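Local coordinates for protein transmembrane oligosaccharyl transferase (Archaeoglobus fulgidus, PDB 3WAJ) that is a membrane-embedded oligosaccharyl transferase of the STT3/AglB family, with a helical GT-C transmembrane region and soluble C-terminal domains, at residues A[281-284]-A[285-289]; A[508-511]-A[512-516]; A[657-660]-A[661-664]. All coordinates share one frame; numbering follows the deposited sequence.

Contact 1: residues A[281-284]-A[285-289]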
ATOM      1  N   LEU A 281      15.050   5.901  20.421  1.00 45.61           N
ATOM      2  CA  LEU A 281      15.448   6.668  21.609  1.00 43.51           C
ATOM      3  C   LEU A 281      16.971   6.677  21.793  1.00 45.77           C
ATOM      4  O   LEU A 281      17.566   7.712  22.100  1.00 46.36           O
ATOM      5  CB  LEU A 281      14.783   6.083  22.864  1.00 42.58           C
ATOM      6  CG  LEU A 281      15.081   6.736  24.225  1.00 42.01           C
ATOM      7  CD1 LEU A 281      14.583   8.181  24.282  1.00 38.40           C
ATOM      8  CD2 LEU A 281      14.490   5.941  25.391  1.00 38.71           C
ATOM      9  N   LEU A 282      17.593   5.515  21.612  1.00 42.54           N
ATOM     10  CA  LEU A 282      19.042   5.402  21.676  1.00 45.07           C
ATOM     11  C   LEU A 282      19.669   6.291  20.613  1.00 50.36           C
ATOM     12  O   LEU A 282      20.654   6.984  20.883  1.00 55.23           O
ATOM     13  CB  LEU A 282      19.477   3.952  21.469  1.00 47.87           C
ATOM     14  CG  LEU A 282      19.847   3.121  22.698  1.00 55.11           C
ATOM     15  CD1 LEU A 282      18.992   3.465  23.907  1.00 57.58           C
ATOM     16  CD2 LEU A 282      19.727   1.638  22.365  1.00 49.28           C
ATOM     17  N   VAL A 283      19.100   6.281  19.409  1.00 41.29           N
ATOM     18  CA  VAL A 283      19.653   7.092  18.329  1.00 41.59           C
ATOM     19  C   VAL A 283      19.634   8.568  18.695  1.00 37.80           C
ATOM     20  O   VAL A 283      20.628   9.264  18.542  1.00 39.25           O
ATOM     21  CB  VAL A 283      18.933   6.874  16.977  1.00 42.97           C
ATOM     22  CG1 VAL A 283      19.510   7.814  15.925  1.00 39.60           C
ATOM     23  CG2 VAL A 283      19.094   5.442  16.524  1.00 42.94           C
ATOM     24  N   LEU A 284      18.507   9.034  19.212  1.00 37.47           N
ATOM     25  CA  LEU A 284      18.372  10.445  19.541  1.00 42.74           C
ATOM     26  C   LEU A 284      19.213  10.852  20.769  1.00 49.43           C
ATOM     27  O   LEU A 284      19.799  11.936  20.783  1.00 53.43           O
ATOM     28  CB  LEU A 284      16.892  10.833  19.666  1.00 44.18           C
ATOM     29  CG  LEU A 284      16.076  10.479  18.410  1.00 45.96           C
ATOM     30  CD1 LEU A 284      14.589  10.720  18.615  1.00 40.96           C
ATOM     31  CD2 LEU A 284      16.569  11.258  17.187  1.00 42.62           C
ATOM     32  N   LEU A 285      19.294   9.984  21.780  1.00 49.60           N
ATOM     33  CA  LEU A 285      20.144  10.252  22.948  1.00 47.47           C
ATOM     34  C   LEU A 285      21.618  10.174  22.574  1.00 45.79           C
ATOM     35  O   LEU A 285      22.412  11.022  22.973  1.00 48.23           O
ATOM     36  CB  LEU A 285      19.861   9.277  24.092  1.00 46.64           C
ATOM     37  CG  LEU A 285      18.600   9.463  24.926  1.00 48.67           C
ATOM     38  CD1 LEU A 285      18.336   8.196  25.753  1.00 45.04           C
ATOM     39  CD2 LEU A 285      18.708  10.687  25.828  1.00 47.07           C
ATOM     40  N   GLY A 286      21.985   9.150  21.813  1.00 42.99           N
ATOM     41  CA  GLY A 286      23.357   9.006  21.363  1.00 46.92           C
ATOM     42  C   GLY A 286      23.787  10.228  20.573  1.00 51.48           C
ATOM     43  O   GLY A 286      24.871  10.768  20.803  1.00 53.33           O
ATOM     44  N   SER A 287      22.928  10.669  19.657  1.00 48.64           N
ATOM     45  CA  SER A 287      23.211  11.847  18.837  1.00 49.80           C
ATOM     46  C   SER A 287      23.480  13.070  19.706  1.00 49.87           C
ATOM     47  O   SER A 287      24.308  13.915  19.369  1.00 53.01           O
ATOM     48  CB  SER A 287      22.047  12.131  17.880  1.00 44.35           C
ATOM     49  OG  SER A 287      21.982  11.143  16.875  1.00 38.82           O
ATOM     50  N   ALA A 288      22.780  13.147  20.834  1.00 43.31           N
ATOM     51  CA  ALA A 288      22.938  14.268  21.749  1.00 44.70           C
ATOM     52  C   ALA A 288      24.329  14.206  22.365  1.00 46.99           C
ATOM     53  O   ALA A 288      24.989  15.224  22.561  1.00 50.12           O
ATOM     54  CB  ALA A 288      21.878  14.222  22.817  1.00 40.64           C
ATOM     55  N   VAL A 289      24.763  12.990  22.662  1.00 44.55           N
ATOM     56  CA  VAL A 289      26.083  12.761  23.210  1.00 47.41           C
ATOM     57  C   VAL A 289      27.180  13.095  22.198  1.00 50.04           C
ATOM     58  O   VAL A 289      28.131  13.797  22.549  1.00 53.67           O
ATOM     59  CB  VAL A 289      26.211  11.331  23.703  1.00 50.22           C
ATOM     60  CG1 VAL A 289      27.630  11.072  24.188  1.00 56.21           C
ATOM     61  CG2 VAL A 289      25.203  11.090  24.806  1.00 51.10           C
TER
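Ser287 doubles back on Val283 one turn earlier in the helix, and its hydroxyl gives a hydrogen bond of 2.9 Å from OG to Val283 O. The backbone N of Ser287 bonds to the same oxygen, so Val283 O is held twice by one residue, the two donors coming from opposite faces of its carbonyl plane. The hydroxyl can fold back this way because OG lies beside its own backbone N, anti to the carbonyl carbon (chi1 -70°), while CB of Ser287 packs 3.3 Å from Val283 O. A buried hydroxyl is thus satisfied within its own helix.

A second pair, on another flank, is purely apolar. Leu281 and Leu285 lie side by side and point the same way. CG of Leu281, turned away from its backbone N (chi1 179°), is the atom that CD1 of Leu285 meets, at 3.9 Å, with CD1 of Leu281 nearly as close. The Leu285 side chain runs back over Leu281 O, its CG 3.5 Å from that oxygen.

Beneath both pairs runs the backbone ladder: Leu285 N donates to Leu281 O at 2.9 Å, Gly286 N to Leu282 O at 2.7 Å, and Ala288 N to Leu284 O at a longer 3.2 Å.

Farther out, Ser287 touches Ala222 and Leu226 of helix 221-234 and Phe254 of helix 243-261, while Leu284 meets Ala222 and Ser257 of the same two helices. A serine hydroxyl bonded to the carbonyl four residues back is a familiar feature of transmembrane helices, here helix 278-303 of the GT-C region.

Contact 2: residues A[508-511]-A[512-516]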
ATOM      1  N   THR A 508     -19.465  -3.920   3.100  1.00 31.80           N
ATOM      2  CA  THR A 508     -20.565  -3.474   3.966  1.00 36.99           C
ATOM      3  C   THR A 508     -21.588  -4.582   4.078  1.00 38.80           C
ATOM      4  O   THR A 508     -22.150  -4.809   5.146  1.00 43.99           O
ATOM      5  CB  THR A 508     -21.277  -2.179   3.512  1.00 35.07           C
ATOM      6  OG1 THR A 508     -21.742  -2.335   2.171  1.00 43.89           O
ATOM      7  CG2 THR A 508     -20.350  -0.975   3.618  1.00 26.76           C
ATOM      8  N   TRP A 509     -21.828  -5.278   2.971  1.00 35.87           N
ATOM      9  CA  TRP A 509     -22.720  -6.434   2.998  1.00 37.69           C
ATOM     10  C   TRP A 509     -22.217  -7.471   4.002  1.00 39.81           C
ATOM     11  O   TRP A 509     -22.977  -7.969   4.830  1.00 39.66           O
ATOM     12  CB  TRP A 509     -22.840  -7.075   1.611  1.00 35.11           C
ATOM     13  CG  TRP A 509     -23.774  -8.256   1.609  1.00 38.94           C
ATOM     14  CD1 TRP A 509     -25.131  -8.233   1.398  1.00 38.29           C
ATOM     15  CD2 TRP A 509     -23.430  -9.638   1.855  1.00 38.24           C
ATOM     16  NE1 TRP A 509     -25.643  -9.507   1.495  1.00 36.06           N
ATOM     17  CE2 TRP A 509     -24.628 -10.388   1.775  1.00 36.05           C
ATOM     18  CE3 TRP A 509     -22.229 -10.305   2.145  1.00 34.64           C
ATOM     19  CZ2 TRP A 509     -24.662 -11.782   1.961  1.00 35.99           C
ATOM     20  CZ3 TRP A 509     -22.256 -11.692   2.324  1.00 36.79           C
ATOM     21  CH2 TRP A 509     -23.467 -12.416   2.230  1.00 40.58           C
ATOM     22  N   MET A 510     -20.929  -7.792   3.911  1.00 39.09           N
ATOM     23  CA  MET A 510     -20.307  -8.768   4.793  1.00 41.16           C
ATOM     24  C   MET A 510     -20.496  -8.399   6.256  1.00 38.94           C
ATOM     25  O   MET A 510     -20.848  -9.254   7.079  1.00 37.35           O
ATOM     26  CB  MET A 510     -18.807  -8.942   4.469  1.00 35.64           C
ATOM     27  CG  MET A 510     -18.092  -9.850   5.463  1.00 30.77           C
ATOM     28  SD  MET A 510     -16.409 -10.268   4.997  1.00 38.91           S
ATOM     29  CE  MET A 510     -16.646 -11.522   3.742  1.00 28.05           C
ATOM     30  N   ARG A 511     -20.298  -7.119   6.569  1.00 35.31           N
ATOM     31  CA  ARG A 511     -20.422  -6.635   7.950  1.00 37.80           C
ATOM     32  C   ARG A 511     -21.801  -6.934   8.522  1.00 37.23           C
ATOM     33  O   ARG A 511     -21.949  -7.209   9.715  1.00 39.22           O
ATOM     34  CB  ARG A 511     -20.136  -5.128   8.017  1.00 30.58           C
ATOM     35  CG  ARG A 511     -20.437  -4.476   9.384  1.00 28.14           C
ATOM     36  CD  ARG A 511     -19.953  -3.022   9.425  1.00 28.70           C
ATOM     37  NE  ARG A 511     -20.165  -2.359  10.715  1.00 32.34           N
ATOM     38  CZ  ARG A 511     -19.755  -1.125  11.013  1.00 34.15           C
ATOM     39  NH1 ARG A 511     -19.102  -0.411  10.117  1.00 31.48           N
ATOM     40  NH2 ARG A 511     -19.986  -0.626  12.217  1.00 34.78           N
ATOM     41  N   GLU A 512     -22.797  -6.909   7.645  1.00 31.65           N
ATOM     42  CA  GLU A 512     -24.190  -7.002   8.055  1.00 43.56           C
ATOM     43  C   GLU A 512     -24.726  -8.432   8.024  1.00 42.44           C
ATOM     44  O   GLU A 512     -25.644  -8.767   8.756  1.00 45.99           O
ATOM     45  CB  GLU A 512     -25.053  -6.076   7.179  1.00 55.31           C
ATOM     46  CG  GLU A 512     -26.549  -6.056   7.528  1.00 72.15           C
ATOM     47  CD  GLU A 512     -26.853  -5.418   8.885  1.00 85.19           C
ATOM     48  OE1 GLU A 512     -25.989  -4.682   9.420  1.00 91.45           O
ATOM     49  OE2 GLU A 512     -27.964  -5.653   9.414  1.00 86.41           O
ATOM     50  N   ASN A 513     -24.124  -9.287   7.210  1.00 36.65           N
ATOM     51  CA  ASN A 513     -24.752 -10.574   6.898  1.00 33.48           C
ATOM     52  C   ASN A 513     -23.961 -11.816   7.304  1.00 31.75           C
ATOM     53  O   ASN A 513     -24.385 -12.929   7.036  1.00 42.75           O
ATOM     54  CB  ASN A 513     -25.131 -10.633   5.401  1.00 35.50           C
ATOM     55  CG  ASN A 513     -26.187  -9.592   5.031  1.00 42.86           C
ATOM     56  OD1 ASN A 513     -27.385  -9.826   5.203  1.00 51.02           O
ATOM     57  ND2 ASN A 513     -25.745  -8.430   4.553  1.00 34.81           N
ATOM     58  N   THR A 514     -22.807 -11.622   7.935  1.00 32.02           N
ATOM     59  CA  THR A 514     -22.045 -12.730   8.499  1.00 31.49           C
ATOM     60  C   THR A 514     -22.193 -12.657  10.017  1.00 35.00           C
ATOM     61  O   THR A 514     -22.499 -11.593  10.542  1.00 37.22           O
ATOM     62  CB  THR A 514     -20.584 -12.711   8.006  1.00 29.33           C
ATOM     63  OG1 THR A 514     -19.967 -11.489   8.412  1.00 24.25           O
ATOM     64  CG2 THR A 514     -20.557 -12.824   6.478  1.00 30.73           C
ATOM     65  N   PRO A 515     -22.015 -13.789  10.721  1.00 39.54           N
ATOM     66  CA  PRO A 515     -22.418 -13.838  12.138  1.00 40.24           C
ATOM     67  C   PRO A 515     -21.514 -13.095  13.108  1.00 39.12           C
ATOM     68  O   PRO A 515     -20.356 -12.817  12.783  1.00 34.90           O
ATOM     69  CB  PRO A 515     -22.397 -15.342  12.466  1.00 38.73           C
ATOM     70  CG  PRO A 515     -21.560 -15.975  11.410  1.00 37.32           C
ATOM     71  CD  PRO A 515     -21.674 -15.121  10.186  1.00 38.69           C
ATOM     72  N   ASP A 516     -22.072 -12.791  14.283  1.00 38.76           N
ATOM     73  CA  ASP A 516     -21.363 -12.176  15.405  1.00 29.82           C
ATOM     74  C   ASP A 516     -20.964 -10.704  15.198  1.00 36.60           C
ATOM     75  O   ASP A 516     -19.978 -10.226  15.784  1.00 40.16           O
ATOM     76  CB  ASP A 516     -20.143 -13.026  15.805  1.00 33.15           C
ATOM     77  CG  ASP A 516     -20.503 -14.465  16.098  1.00 48.96           C
ATOM     78  OD1 ASP A 516     -21.379 -14.688  16.959  1.00 65.67           O
ATOM     79  OD2 ASP A 516     -19.924 -15.367  15.454  1.00 55.56           O
TER
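Asn513 folds back over the indole of Trp509. Its CB sits over the face of the six-membered ring, 3.8 Å from the centroid, a CH-pi contact. CG, beside the backbone N (chi1 -64°), carries the amide across the pyrrole part, 3.6 Å from Trp509 NE1, and the amide plane lies 18° from that of the ring, the two stacked. At the tip, ND2 is over the same indole, 3.2 Å from CD1 of Trp509, yet its N-H points to the backbone: ND2 donates to Trp509 O at 2.8 Å in a fairly straight bond (160°), with that oxygen close to the amide plane. The stack and the ND2 bond together fix the amide's rotation; Glu512 N reaches the same oxygen from the opposite face of the carbonyl.

One residue on, Thr514 OG1 donates to Met510 O at 2.7 Å, an oxygen that also accepts from the backbone N of Thr514 and of Asn513. Tyr697 stacks on Trp509, and Met510 faces Ile773 and Val609 on neighbouring strands of the mixed sheet. This is the C-terminal end of helix 501-513 in the AglB core domain, where side chains of Asn513 and Thr514 supplement backbone bonds to the last turn's carbonyls.

Contact 3: residues A[657-660]-A[661-664]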
ATOM      1  N   ASP A 657       5.485 -20.299 -32.022  1.00 43.66           N
ATOM      2  CA  ASP A 657       4.681 -21.082 -32.956  1.00 46.38           C
ATOM      3  C   ASP A 657       3.764 -20.188 -33.786  1.00 49.43           C
ATOM      4  O   ASP A 657       2.988 -20.668 -34.617  1.00 50.72           O
ATOM      5  CB  ASP A 657       3.841 -22.110 -32.194  1.00 56.69           C
ATOM      6  CG  ASP A 657       4.674 -23.227 -31.620  1.00 69.27           C
ATOM      7  OD1 ASP A 657       5.510 -23.775 -32.366  1.00 72.21           O
ATOM      8  OD2 ASP A 657       4.496 -23.550 -30.425  1.00 77.86           O
ATOM      9  N   ILE A 658       3.855 -18.883 -33.541  1.00 46.02           N
ATOM     10  CA  ILE A 658       2.991 -17.906 -34.180  1.00 39.68           C
ATOM     11  C   ILE A 658       3.685 -17.313 -35.414  1.00 42.24           C
ATOM     12  O   ILE A 658       4.738 -16.682 -35.282  1.00 49.85           O
ATOM     13  CB  ILE A 658       2.609 -16.789 -33.188  1.00 40.18           C
ATOM     14  CG1 ILE A 658       1.805 -17.366 -32.014  1.00 39.51           C
ATOM     15  CG2 ILE A 658       1.832 -15.688 -33.887  1.00 34.54           C
ATOM     16  CD1 ILE A 658       1.586 -16.370 -30.886  1.00 36.35           C
ATOM     17  N   PRO A 659       3.100 -17.531 -36.614  1.00 41.33           N
ATOM     18  CA  PRO A 659       3.695 -17.040 -37.865  1.00 45.62           C
ATOM     19  C   PRO A 659       3.958 -15.555 -37.740  1.00 48.19           C
ATOM     20  O   PRO A 659       3.134 -14.864 -37.131  1.00 43.88           O
ATOM     21  CB  PRO A 659       2.584 -17.259 -38.906  1.00 40.73           C
ATOM     22  CG  PRO A 659       1.758 -18.346 -38.367  1.00 41.05           C
ATOM     23  CD  PRO A 659       1.842 -18.270 -36.851  1.00 42.57           C
ATOM     24  N   LEU A 660       5.082 -15.082 -38.276  1.00 53.33           N
ATOM     25  CA  LEU A 660       5.365 -13.649 -38.319  1.00 53.41           C
ATOM     26  C   LEU A 660       4.177 -12.913 -38.946  1.00 52.22           C
ATOM     27  O   LEU A 660       3.450 -13.484 -39.768  1.00 52.25           O
ATOM     28  CB  LEU A 660       6.647 -13.367 -39.118  1.00 55.05           C
ATOM     29  CG  LEU A 660       7.999 -13.670 -38.458  1.00 53.27           C
ATOM     30  CD1 LEU A 660       9.175 -13.525 -39.440  1.00 57.07           C
ATOM     31  CD2 LEU A 660       8.203 -12.783 -37.260  1.00 43.50           C
ATOM     32  N   ASN A 661       3.984 -11.659 -38.538  1.00 52.16           N
ATOM     33  CA  ASN A 661       2.932 -10.785 -39.065  1.00 54.39           C
ATOM     34  C   ASN A 661       1.506 -11.205 -38.685  1.00 54.92           C
ATOM     35  O   ASN A 661       0.538 -10.838 -39.354  1.00 56.39           O
ATOM     36  CB  ASN A 661       3.065 -10.618 -40.585  1.00 60.89           C
ATOM     37  CG  ASN A 661       4.423 -10.104 -40.998  1.00 71.00           C
ATOM     38  OD1 ASN A 661       4.997  -9.235 -40.342  1.00 71.91           O
ATOM     39  ND2 ASN A 661       4.954 -10.653 -42.094  1.00 77.93           N
ATOM     40  N   SER A 662       1.384 -11.983 -37.616  1.00 44.60           N
ATOM     41  CA  SER A 662       0.079 -12.354 -37.106  1.00 39.19           C
ATOM     42  C   SER A 662      -0.454 -11.214 -36.265  1.00 37.45           C
ATOM     43  O   SER A 662       0.299 -10.372 -35.807  1.00 38.29           O
ATOM     44  CB  SER A 662       0.189 -13.597 -36.224  1.00 38.53           C
ATOM     45  OG  SER A 662       0.281 -14.763 -37.003  1.00 39.71           O
ATOM     46  N   ILE A 663      -1.752 -11.166 -36.036  1.00 41.46           N
ATOM     47  CA  ILE A 663      -2.193 -10.312 -34.951  1.00 46.56           C
ATOM     48  C   ILE A 663      -2.446 -11.190 -33.708  1.00 43.17           C
ATOM     49  O   ILE A 663      -3.209 -12.154 -33.741  1.00 43.12           O
ATOM     50  CB  ILE A 663      -3.309  -9.276 -35.366  1.00 50.23           C
ATOM     51  CG1 ILE A 663      -4.513  -9.333 -34.446  1.00 47.51           C
ATOM     52  CG2 ILE A 663      -3.667  -9.356 -36.844  1.00 50.01           C
ATOM     53  CD1 ILE A 663      -4.333  -8.444 -33.257  1.00 49.01           C
ATOM     54  N   ILE A 664      -1.719 -10.886 -32.639  1.00 41.62           N
ATOM     55  CA  ILE A 664      -1.720 -11.700 -31.425  1.00 37.84           C
ATOM     56  C   ILE A 664      -2.467 -10.977 -30.310  1.00 39.66           C
ATOM     57  O   ILE A 664      -2.176  -9.814 -30.011  1.00 41.88           O
ATOM     58  CB  ILE A 664      -0.268 -11.964 -30.936  1.00 38.94           C
ATOM     59  CG1 ILE A 664       0.555 -12.671 -32.020  1.00 39.46           C
ATOM     60  CG2 ILE A 664      -0.262 -12.764 -29.631  1.00 30.82           C
ATOM     61  CD1 ILE A 664       2.059 -12.632 -31.780  1.00 37.40           C
TER
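Pro659 O is held by both the hydroxyl and the backbone of Ser662. The stronger grip is that of OG, which donates to Pro659 O over 2.9 Å, tilted 28° from the carbonyl plane. Ser662 N approaches the same oxygen at 3.4 Å in a bond that is weak and bent. With OG beside its own backbone N (chi1 -79°), the hydroxyl comes round to meet the carbonyl that the amide reaches only poorly, and Ser662 CB follows it to 3.3 Å from Pro659 O. The hydroxyl also lies near the proline ring, 3.8 Å from Pro659 CD.

These bonds close a type II beta turn from Pro659 to Ser662. Leu660 and Asn661 occupy its two central positions, and Asn661 takes the positive phi (69°) that the third position of this turn requires. The turn reverses the chain just ahead of strand 663-664, an outer strand of a small antiparallel sheet; beside it lies strand 640-643, with Ile663 and Tyr643 joined by backbone hydrogen bonds.

Between the two limbs of the turn, Ile658 and Ile664 reach toward each other tip to tip. The CG2 branch of Ile658 meets CD1 of Ile664 at 3.7 Å, and CD1 of Ile658 meets that same CD1 of Ile664 at 3.9 Å. CG2 of Ile658 also touches Ser662 CB at 3.5 Å, so this one methyl is shared between the serine and the isoleucine on the returning limb. Tyr642 of strand 640-643 touches Ile658, Pro659 and Ser662, while Ile664 packs on Tyr640 of that strand. Pro645 adds contacts to Pro659 and Ser662.

All three contacts use a serine, threonine or asparagine side chain to bond a carbonyl three or four residues back, but in different settings. Contact 1 lies in mid-helix within the membrane bundle, partly buried, with a leucine pair as its only apolar side-chain contact. Contact 2, also partly buried, ends a helix of the AglB core domain and adds aromatic stacking against a sheet. Contact 3 is a surface turn leading into an edge strand, where apolar contact comes from two isoleucines. They share no helix or strand: centres of contacts 1 and 3 are about 65 Å apart, on opposite sides of the chain's centre, and the centre of contact 2 is about 49 Å from that of contact 1 and about 50 Å from that of contact 3.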